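Local coordinates for protein glutathione transferase o1 (PDB 3RBT) that belongs to the Omega class of glutathione transferases, a family generally assigned glutathione-conjugating and glutathione-dependent dehydroascorbate-reducing activities, at residues I18-L23 against P63-A68; E135-N140 against Y187-V192; L175-W180 against D218-H223. One frame throughout, in Å; residues are numbered along the deposited sequence.

Interaction 1 lies in the thioredoxin-like N-terminal domain, where the chain ahead of strand 27-31 meets helix 64-69. It closes before the other two open; its centre is about 34 Å from that of interaction 2 and about 29 Å from that of interaction 3. Those two belong to the helical C-terminal part, and their segments alternate along the chain: 135-140, 175-180, 187-192, 218-223. Their centres are about 20 Å apart, and they touch where Tyr187 packs on Trp180; helix 174-186 and helix 189-192 follow each other in the chain. The helical core thus interlocks chain portions distant in sequence, while interaction 1 fastens the N-terminal extension to the surface.

Interaction 1 (I18-L23 against P63-A68); sequences IPPPAL and PEWFRA
Pro19 CB lies over one face of the Trp65 indole, 3.8 Å from the centroid of the five-membered ring and only 14° off its normal, a CH-pi contact. Pro63 CB and Phe66 CB lie on the opposite face, both displaced toward the rim, so the indole is sandwiched between the proline of the extension and its own helix. Pro20 reaches the benzo end of the ring at a slant, its CD 3.6 Å from Trp65 CH2. Nearer the pyrrole end, Pro19 N comes within 3.6 Å of Trp65 NE1, but as a tertiary amide nitrogen, its lone pair delocalised, it is no acceptor for the indole N-H, and no hydrogen bond joins the two segments. Trp65 CG stands between the backbone N and the carbonyl carbon (chi1 59°), which swings the ring back over Pro63, the N-cap residue, and presents its far face to the prolines. Pro19, Pro20 and Pro21 follow one another in the polyproline II conformation; a proline-rich extension of this kind before the first strand of the thioredoxin-like domain is a mark of Omega-class transferases. Helix 64-69 follows strand 52-56 in that domain, and within segment 63-68 Trp65 is the residue that meets the extension. Further along, Pro21 O accepts a hydrogen bond from Arg28 of strand 27-31, and Leu23 N gives one to Asp86 in the loop before strand 87-89. Pro20 also rests on Arg28 and Tyr30, and the Tyr30 ring in turn meets Phe66 on the inner side of the helix. Pro19 and Trp65 both touch a crystal neighbour.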
loop_
_atom_site.group_PDB
_atom_site.type_symbol
_atom_site.label_atom_id
_atom_site.label_comp_id
_atom_site.label_asym_id
_atom_site.label_seq_id
_atom_site.Cartn_x
_atom_site.Cartn_y
_atom_site.Cartn_z
ATOM N N ILE A 18 16.434 -23.443 17.393
ATOM C CA ILE A 18 15.181 -24.107 17.728
ATOM C C ILE A 18 14.065 -23.063 17.709
ATOM O O ILE A 18 14.168 -22.038 18.386
ATOM C CB ILE A 18 15.243 -24.756 19.139
ATOM C CG1 ILE A 18 16.475 -25.658 19.273
ATOM C CG2 ILE A 18 13.955 -25.529 19.448
ATOM C CD1 ILE A 18 16.994 -25.806 20.712
ATOM N N PRO A 19 13.000 -23.309 16.925
ATOM C CA PRO A 19 11.885 -22.366 16.868
ATOM C C PRO A 19 11.080 -22.335 18.164
ATOM O O PRO A 19 11.104 -23.304 18.924
ATOM C CB PRO A 19 11.024 -22.904 15.720
ATOM C CG PRO A 19 11.343 -24.344 15.659
ATOM C CD PRO A 19 12.797 -24.449 16.011
ATOM N N PRO A 20 10.372 -21.218 18.416
ATOM C CA PRO A 20 9.498 -21.100 19.582
ATOM C C PRO A 20 8.316 -22.055 19.462
ATOM O O PRO A 20 8.072 -22.575 18.369
ATOM C CB PRO A 20 9.010 -19.648 19.501
ATOM C CG PRO A 20 9.153 -19.274 18.082
ATOM C CD PRO A 20 10.379 -19.978 17.619
ATOM N N PRO A 21 7.583 -22.287 20.571
ATOM C CA PRO A 21 6.444 -23.202 20.522
ATOM C C PRO A 21 5.252 -22.597 19.781
ATOM O O PRO A 21 5.283 -21.418 19.406
ATOM C CB PRO A 21 6.099 -23.398 22.001
ATOM C CG PRO A 21 6.519 -22.126 22.643
ATOM C CD PRO A 21 7.762 -21.710 21.919
ATOM N N ALA A 22 4.218 -23.408 19.571
ATOM C CA ALA A 22 2.955 -22.939 19.010
ATOM C C ALA A 22 2.363 -21.826 19.872
ATOM O O ALA A 22 2.524 -21.829 21.096
ATOM C CB ALA A 22 1.973 -24.105 18.890
ATOM N N LEU A 23 1.681 -20.877 19.238
ATOM C CA LEU A 23 1.058 -19.770 19.968
ATOM C C LEU A 23 -0.071 -20.252 20.865
ATOM O O LEU A 23 -0.758 -21.226 20.551
ATOM C CB LEU A 23 0.515 -18.716 19.005
ATOM C CG LEU A 23 1.527 -17.973 18.135
ATOM C CD1 LEU A 23 0.769 -17.250 17.040
ATOM C CD2 LEU A 23 2.387 -17.018 18.962
ATOM N N PRO A 63 17.890 -17.620 11.884
ATOM C CA PRO A 63 17.556 -19.048 11.919
ATOM C C PRO A 63 17.015 -19.535 10.583
ATOM O O PRO A 63 16.262 -18.818 9.923
ATOM C CB PRO A 63 16.468 -19.138 12.999
ATOM C CG PRO A 63 16.469 -17.787 13.698
ATOM C CD PRO A 63 16.945 -16.816 12.676
ATOM N N GLU A 64 17.409 -20.746 10.204
ATOM C CA GLU A 64 17.028 -21.360 8.929
ATOM C C GLU A 64 15.527 -21.513 8.753
ATOM O O GLU A 64 15.006 -21.296 7.661
ATOM C CB GLU A 64 17.723 -22.719 8.754
ATOM C CG GLU A 64 19.112 -22.611 8.136
ATOM C CD GLU A 64 19.773 -23.957 7.861
ATOM O OE1 GLU A 64 19.187 -25.018 8.187
ATOM O OE2 GLU A 64 20.899 -23.950 7.320
ATOM N N TRP A 65 14.841 -21.891 9.828
ATOM C CA TRP A 65 13.385 -22.047 9.810
ATOM C C TRP A 65 12.673 -20.713 9.579
ATOM O O TRP A 65 11.560 -20.683 9.057
ATOM C CB TRP A 65 12.884 -22.714 11.096
ATOM C CG TRP A 65 13.217 -21.958 12.347
ATOM C CD1 TRP A 65 14.255 -22.207 13.197
ATOM C CD2 TRP A 65 12.511 -20.835 12.893
ATOM N NE1 TRP A 65 14.243 -21.311 14.240
ATOM C CE2 TRP A 65 13.186 -20.455 14.077
ATOM C CE3 TRP A 65 11.375 -20.109 12.495
ATOM C CZ2 TRP A 65 12.766 -19.381 14.870
ATOM C CZ3 TRP A 65 10.959 -19.035 13.285
ATOM C CH2 TRP A 65 11.655 -18.684 14.456
ATOM N N PHE A 66 13.315 -19.615 9.978
ATOM C CA PHE A 66 12.766 -18.286 9.736
ATOM C C PHE A 66 12.878 -17.924 8.259
ATOM O O PHE A 66 11.881 -17.548 7.648
ATOM C CB PHE A 66 13.415 -17.226 10.638
ATOM C CG PHE A 66 12.773 -15.862 10.534
ATOM C CD1 PHE A 66 11.589 -15.578 11.209
ATOM C CD2 PHE A 66 13.352 -14.864 9.764
ATOM C CE1 PHE A 66 10.994 -14.317 11.109
ATOM C CE2 PHE A 66 12.772 -13.601 9.665
ATOM C CZ PHE A 66 11.587 -13.329 10.333
ATOM N N ARG A 67 14.076 -18.064 7.687
ATOM C CA ARG A 67 14.276 -17.847 6.247
ATOM C C ARG A 67 13.294 -18.676 5.426
ATOM O O ARG A 67 12.694 -18.170 4.484
ATOM C CB ARG A 67 15.715 -18.156 5.814
ATOM C CG ARG A 67 16.756 -17.222 6.418
ATOM C CD ARG A 67 18.167 -17.547 5.964
ATOM N NE ARG A 67 19.084 -17.654 7.100
ATOM C CZ ARG A 67 20.410 -17.766 7.004
ATOM N NH1 ARG A 67 21.003 -17.778 5.812
ATOM N NH2 ARG A 67 21.148 -17.860 8.106
ATOM N N ALA A 68 13.110 -19.938 5.809
ATOM C CA ALA A 68 12.195 -20.830 5.098
ATOM C C ALA A 68 10.754 -20.314 5.050
ATOM O O ALA A 68 10.086 -20.457 4.028
ATOM C CB ALA A 68 12.247 -22.231 5.688
#

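Interaction 2 (E135-N140 against Y187-V192)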
loop_
_atom_site.group_PDB
_atom_site.type_symbol
_atom_site.label_atom_id
_atom_site.label_comp_id
_atom_site.label_asym_id
_atom_site.label_seq_id
_atom_site.Cartn_x
_atom_site.Cartn_y
_atom_site.Cartn_z
ATOM N N GLU A 135 18.687 7.173 4.221
ATOM C CA GLU A 135 19.941 7.630 3.636
ATOM C C GLU A 135 20.760 8.442 4.644
ATOM O O GLU A 135 21.989 8.326 4.700
ATOM C CB GLU A 135 19.647 8.470 2.390
ATOM C CG GLU A 135 20.873 9.054 1.693
ATOM C CD GLU A 135 20.510 9.891 0.474
ATOM O OE1 GLU A 135 21.359 10.681 0.019
ATOM O OE2 GLU A 135 19.372 9.765 -0.030
ATOM N N CYS A 136 20.060 9.258 5.429
ATOM C CA CYS A 136 20.673 10.108 6.438
ATOM C C CYS A 136 21.452 9.287 7.463
ATOM O O CYS A 136 22.628 9.548 7.698
ATOM C CB CYS A 136 19.603 10.956 7.140
ATOM S SG CYS A 136 20.242 12.194 8.292
ATOM N N PHE A 137 20.794 8.286 8.047
ATOM C CA PHE A 137 21.386 7.511 9.140
ATOM C C PHE A 137 22.448 6.545 8.624
ATOM O O PHE A 137 23.229 5.989 9.400
ATOM C CB PHE A 137 20.309 6.759 9.933
ATOM C CG PHE A 137 19.221 7.644 10.496
ATOM C CD1 PHE A 137 19.395 9.027 10.611
ATOM C CD2 PHE A 137 18.031 7.087 10.943
ATOM C CE1 PHE A 137 18.395 9.834 11.137
ATOM C CE2 PHE A 137 17.025 7.878 11.470
ATOM C CZ PHE A 137 17.203 9.260 11.566
ATOM N N ASP A 138 22.470 6.369 7.306
ATOM C CA ASP A 138 23.398 5.474 6.640
ATOM C C ASP A 138 24.720 6.184 6.325
ATOM O O ASP A 138 25.750 5.530 6.159
ATOM C CB ASP A 138 22.761 4.945 5.346
ATOM C CG ASP A 138 23.064 3.476 5.085
ATOM O OD1 ASP A 138 23.284 2.709 6.047
ATOM O OD2 ASP A 138 23.055 3.081 3.900
ATOM N N THR A 139 24.686 7.518 6.262
ATOM C CA THR A 139 25.815 8.304 5.753
ATOM C C THR A 139 26.361 9.355 6.736
ATOM O O THR A 139 26.711 10.464 6.334
ATOM C CB THR A 139 25.441 9.006 4.419
ATOM O OG1 THR A 139 24.331 9.887 4.635
ATOM C CG2 THR A 139 25.075 7.982 3.339
ATOM N N ASN A 140 26.468 8.988 8.011
ATOM C CA ASN A 140 26.763 9.942 9.099
ATOM C C ASN A 140 25.968 11.262 9.006
ATOM O O ASN A 140 26.538 12.361 9.040
ATOM C CB ASN A 140 28.274 10.200 9.270
ATOM C CG ASN A 140 28.617 10.799 10.639
ATOM O OD1 ASN A 140 28.542 10.120 11.665
ATOM N ND2 ASN A 140 28.992 12.072 10.652
ATOM N N TYR A 187 14.760 13.273 16.237
ATOM C CA TYR A 187 15.320 14.014 17.374
ATOM C C TYR A 187 16.822 13.748 17.590
ATOM O O TYR A 187 17.511 14.571 18.182
ATOM C CB TYR A 187 14.538 13.729 18.670
ATOM C CG TYR A 187 13.097 14.228 18.684
ATOM C CD1 TYR A 187 12.798 15.581 18.870
ATOM C CD2 TYR A 187 12.036 13.342 18.543
ATOM C CE1 TYR A 187 11.472 16.033 18.895
ATOM C CE2 TYR A 187 10.715 13.777 18.568
ATOM C CZ TYR A 187 10.440 15.119 18.738
ATOM O OH TYR A 187 9.131 15.534 18.762
ATOM N N LEU A 188 17.328 12.608 17.106
ATOM C CA LEU A 188 18.761 12.313 17.205
ATOM C C LEU A 188 19.597 13.406 16.521
ATOM O O LEU A 188 20.743 13.642 16.898
ATOM C CB LEU A 188 19.102 10.924 16.635
ATOM C CG LEU A 188 19.087 10.645 15.121
ATOM C CD1 LEU A 188 20.358 11.112 14.431
ATOM C CD2 LEU A 188 18.877 9.165 14.833
ATOM N N LEU A 189 18.999 14.069 15.532
ATOM C CA LEU A 189 19.681 15.078 14.735
ATOM C C LEU A 189 20.084 16.293 15.569
ATOM O O LEU A 189 20.943 17.068 15.159
ATOM C CB LEU A 189 18.807 15.515 13.553
ATOM C CG LEU A 189 19.493 15.443 12.187
ATOM C CD1 LEU A 189 19.150 14.131 11.507
ATOM C CD2 LEU A 189 19.116 16.624 11.294
ATOM N N ARG A 190 19.464 16.442 16.739
ATOM C CA ARG A 190 19.806 17.514 17.658
ATOM C C ARG A 190 21.153 17.233 18.317
ATOM O O ARG A 190 21.835 18.158 18.751
ATOM C CB ARG A 190 18.712 17.713 18.713
ATOM C CG ARG A 190 18.635 19.147 19.234
ATOM C CD ARG A 190 17.715 19.308 20.445
ATOM N NE ARG A 190 16.369 18.781 20.213
ATOM C CZ ARG A 190 15.249 19.357 20.652
ATOM N NH1 ARG A 190 15.314 20.506 21.327
ATOM N NH2 ARG A 190 14.066 18.798 20.402
ATOM N N CYS A 191 21.526 15.955 18.377
ATOM C CA CYS A 191 22.857 15.556 18.831
ATOM C C CYS A 191 23.922 15.850 17.763
ATOM O O CYS A 191 25.076 16.138 18.096
ATOM C CB CYS A 191 22.889 14.072 19.218
ATOM S SG CYS A 191 21.621 13.561 20.420
ATOM N N VAL A 192 23.529 15.774 16.490
ATOM C CA VAL A 192 24.440 16.041 15.371
ATOM C C VAL A 192 24.678 17.538 15.199
ATOM O O VAL A 192 25.819 17.999 15.256
ATOM C CB VAL A 192 23.926 15.456 14.025
ATOM C CG1 VAL A 192 24.980 15.657 12.920
ATOM C CG2 VAL A 192 23.566 13.986 14.172
#
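Phe137 and Leu189 mark the closest backbone approach, 9.6 Å between their CA atoms, where the C-terminal part of helix 113-138 meets Leu188 and Leu189, by the weakly bonded helix of about 189-192; the contacts are between side chains. Leu188 CD2 is set over one face of the Phe137 ring, somewhat toward the rim, 3.9 Å from the centroid and 22° off the normal. Its closest ring atom is Phe137 CZ at 3.7 Å, while Leu188 CD1 reaches Phe137 CE1 at 4.0 Å. Leu189 CD1 comes instead to the edge of the same ring, near its plane, and packs more closely on Cys136 SG, 3.9 Å away. With SG anti to the backbone N (chi1 -173°), Cys136 reaches across to that methyl. Behind the contact, Thr139 OG1 donates a hydrogen bond to Glu135 O at 2.8 Å, tilted 30° from the carbonyl plane; it takes up the carbonyl of Glu135 shortly before Asn140 adopts left-handed backbone angles. Helix 227-237 closes the cluster from outside the two segments: Tyr234 meets both Phe137 and Leu188, and Tyr230 touches Leu188. This joins three parts of the all-helical C-terminal domain of the transferase fold. With no hydrogen bond or charge pair across it, the contact depends on dispersion, the CH-pi approach and the burial of methyl, aromatic and thiol groups.

Interaction 3 (L175-W180 against D218-H223); sequences LDYMVW and DIVKKH
Tyr177 and Ile219 cross at about a right angle, with the phenol end against the isoleucine: Tyr177 OH is 3.2 Å from Ile219 CD1, a tight approach, and Tyr177 CE2 lies 4.0 Å from Ile219 CG2. The same hydroxyl is hydrogen-bonded to Asp217, just before 218-223, which helps fix the ring. Trp180 and Val220 also cross nearly perpendicularly. Trp180 CG is anti to the backbone N (chi1 -173°), which carries the indole toward Val220. Val220 CG2 lies over the face of the indole, 4.1 Å from the five-membered ring's centroid and 21° off its normal, while Val220 CG1 comes to 3.4 Å from Trp180 NE1, a nitrogen whose hydrogen bond goes to Glu184. Val220 CG2 also lies near the edge of the Tyr177 ring, 4.3 Å from its CE2, and so touches both aromatics. The short axes of 175-180 and 218-222 run nearly parallel, 20° apart and 12.0 Å from each other, and bring helix 174-186 of the C-terminal domain against helix 218-222. Asp176 OD2 accepts a hydrogen bond from Gly173 N, probably as in other glutathione transferases. Ile219 and Tyr177 both touch Ala47 of helix 36-47, extending the packing to the thioredoxin-like domain.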
loop_
_atom_site.group_PDB
_atom_site.type_symbol
_atom_site.label_atom_id
_atom_site.label_comp_id
_atom_site.label_asym_id
_atom_site.label_seq_id
_atom_site.Cartn_x
_atom_site.Cartn_y
_atom_site.Cartn_z
ATOM N N LEU A 175 -2.880 7.057 11.995
ATOM C CA LEU A 175 -1.860 7.871 11.320
ATOM C C LEU A 175 -0.751 8.335 12.294
ATOM O O LEU A 175 0.438 8.180 12.005
ATOM C CB LEU A 175 -2.491 9.054 10.571
ATOM C CG LEU A 175 -1.551 9.964 9.766
ATOM C CD1 LEU A 175 -0.774 9.180 8.674
ATOM C CD2 LEU A 175 -2.310 11.137 9.156
ATOM N N ASP A 176 -1.143 8.865 13.452
ATOM C CA ASP A 176 -0.178 9.246 14.486
ATOM C C ASP A 176 0.862 8.164 14.801
ATOM O O ASP A 176 2.059 8.433 14.779
ATOM C CB ASP A 176 -0.911 9.665 15.758
ATOM C CG ASP A 176 -1.838 10.825 15.521
ATOM O OD1 ASP A 176 -1.361 11.985 15.493
ATOM O OD2 ASP A 176 -3.048 10.572 15.342
ATOM N N TYR A 177 0.408 6.946 15.082
ATOM C CA TYR A 177 1.324 5.864 15.439
ATOM C C TYR A 177 2.118 5.319 14.240
ATOM O O TYR A 177 3.267 4.908 14.406
ATOM C CB TYR A 177 0.589 4.724 16.151
ATOM C CG TYR A 177 0.053 5.082 17.531
ATOM C CD1 TYR A 177 -1.305 4.976 17.823
ATOM C CD2 TYR A 177 0.911 5.509 18.543
ATOM C CE1 TYR A 177 -1.793 5.291 19.088
ATOM C CE2 TYR A 177 0.429 5.821 19.806
ATOM C CZ TYR A 177 -0.920 5.719 20.069
ATOM O OH TYR A 177 -1.389 6.038 21.327
ATOM N N MET A 178 1.506 5.308 13.052
ATOM C CA MET A 178 2.190 4.856 11.831
ATOM C C MET A 178 3.413 5.717 11.518
ATOM O O MET A 178 4.428 5.226 11.037
ATOM C CB MET A 178 1.240 4.871 10.620
ATOM C CG MET A 178 0.166 3.760 10.603
ATOM S SD MET A 178 0.775 2.101 10.960
ATOM C CE MET A 178 1.305 1.556 9.356
ATOM N N VAL A 179 3.295 7.001 11.813
ATOM C CA VAL A 179 4.270 8.015 11.458
ATOM C C VAL A 179 5.338 8.201 12.554
ATOM O O VAL A 179 6.494 8.554 12.263
ATOM C CB VAL A 179 3.486 9.332 11.162
ATOM C CG1 VAL A 179 4.133 10.540 11.720
ATOM C CG2 VAL A 179 3.173 9.456 9.662
ATOM N N TRP A 180 4.955 7.925 13.798
ATOM C CA TRP A 180 5.794 8.237 14.953
ATOM C C TRP A 180 7.220 7.662 14.952
ATOM O O TRP A 180 8.158 8.396 15.263
ATOM C CB TRP A 180 5.096 7.905 16.280
ATOM C CG TRP A 180 5.917 8.394 17.443
ATOM C CD1 TRP A 180 6.571 7.638 18.362
ATOM C CD2 TRP A 180 6.218 9.763 17.757
ATOM N NE1 TRP A 180 7.250 8.450 19.250
ATOM C CE2 TRP A 180 7.050 9.759 18.892
ATOM C CE3 TRP A 180 5.867 10.992 17.178
ATOM C CZ2 TRP A 180 7.518 10.942 19.483
ATOM C CZ3 TRP A 180 6.346 12.160 17.750
ATOM C CH2 TRP A 180 7.164 12.128 18.890
ATOM N N ASP A 218 1.467 7.412 26.844
ATOM C CA ASP A 218 1.883 6.207 27.574
ATOM C C ASP A 218 2.358 5.065 26.682
ATOM O O ASP A 218 3.298 4.341 27.026
ATOM C CB ASP A 218 0.753 5.718 28.477
ATOM C CG ASP A 218 0.394 6.727 29.544
ATOM O OD1 ASP A 218 0.922 6.614 30.678
ATOM O OD2 ASP A 218 -0.390 7.649 29.234
ATOM N N ILE A 219 1.695 4.916 25.540
ATOM C CA ILE A 219 2.052 3.926 24.537
ATOM C C ILE A 219 3.402 4.263 23.887
ATOM O O ILE A 219 4.267 3.391 23.755
ATOM C CB ILE A 219 0.912 3.790 23.494
ATOM C CG1 ILE A 219 -0.353 3.252 24.177
ATOM C CG2 ILE A 219 1.319 2.884 22.331
ATOM C CD1 ILE A 219 -1.642 3.805 23.603
ATOM N N VAL A 220 3.581 5.524 23.489
ATOM C CA VAL A 220 4.849 5.994 22.932
ATOM C C VAL A 220 6.006 5.723 23.904
ATOM O O VAL A 220 7.037 5.143 23.529
ATOM C CB VAL A 220 4.782 7.503 22.591
ATOM C CG1 VAL A 220 6.189 8.111 22.448
ATOM C CG2 VAL A 220 3.953 7.730 21.333
ATOM N N LYS A 221 5.803 6.134 25.151
ATOM C CA LYS A 221 6.790 6.015 26.217
ATOM C C LYS A 221 7.249 4.571 26.453
ATOM O O LYS A 221 8.416 4.331 26.748
ATOM C CB LYS A 221 6.210 6.601 27.505
ATOM C CG LYS A 221 7.145 7.518 28.250
ATOM C CD LYS A 221 6.419 8.240 29.402
ATOM C CE LYS A 221 7.359 9.182 30.148
ATOM N NZ LYS A 221 8.190 10.001 29.207
ATOM N N LYS A 222 6.333 3.619 26.294
ATOM C CA LYS A 222 6.649 2.195 26.438
ATOM C C LYS A 222 7.766 1.706 25.487
ATOM O O LYS A 222 8.586 0.872 25.883
ATOM C CB LYS A 222 5.380 1.348 26.255
ATOM C CG LYS A 222 5.432 -0.042 26.904
ATOM C CD LYS A 222 5.129 0.025 28.394
ATOM C CE LYS A 222 5.850 -1.065 29.175
ATOM N NZ LYS A 222 5.732 -0.831 30.647
ATOM N N HIS A 223 7.819 2.243 24.264
ATOM C CA HIS A 223 8.763 1.748 23.247
ATOM C C HIS A 223 9.757 2.787 22.719
ATOM O O HIS A 223 10.341 2.618 21.632
ATOM C CB HIS A 223 7.988 1.118 22.085
ATOM C CG HIS A 223 7.186 -0.072 22.493
ATOM N ND1 HIS A 223 5.818 -0.027 22.651
ATOM C CD2 HIS A 223 7.566 -1.325 22.832
ATOM C CE1 HIS A 223 5.386 -1.209 23.049
ATOM N NE2 HIS A 223 6.427 -2.017 23.160
#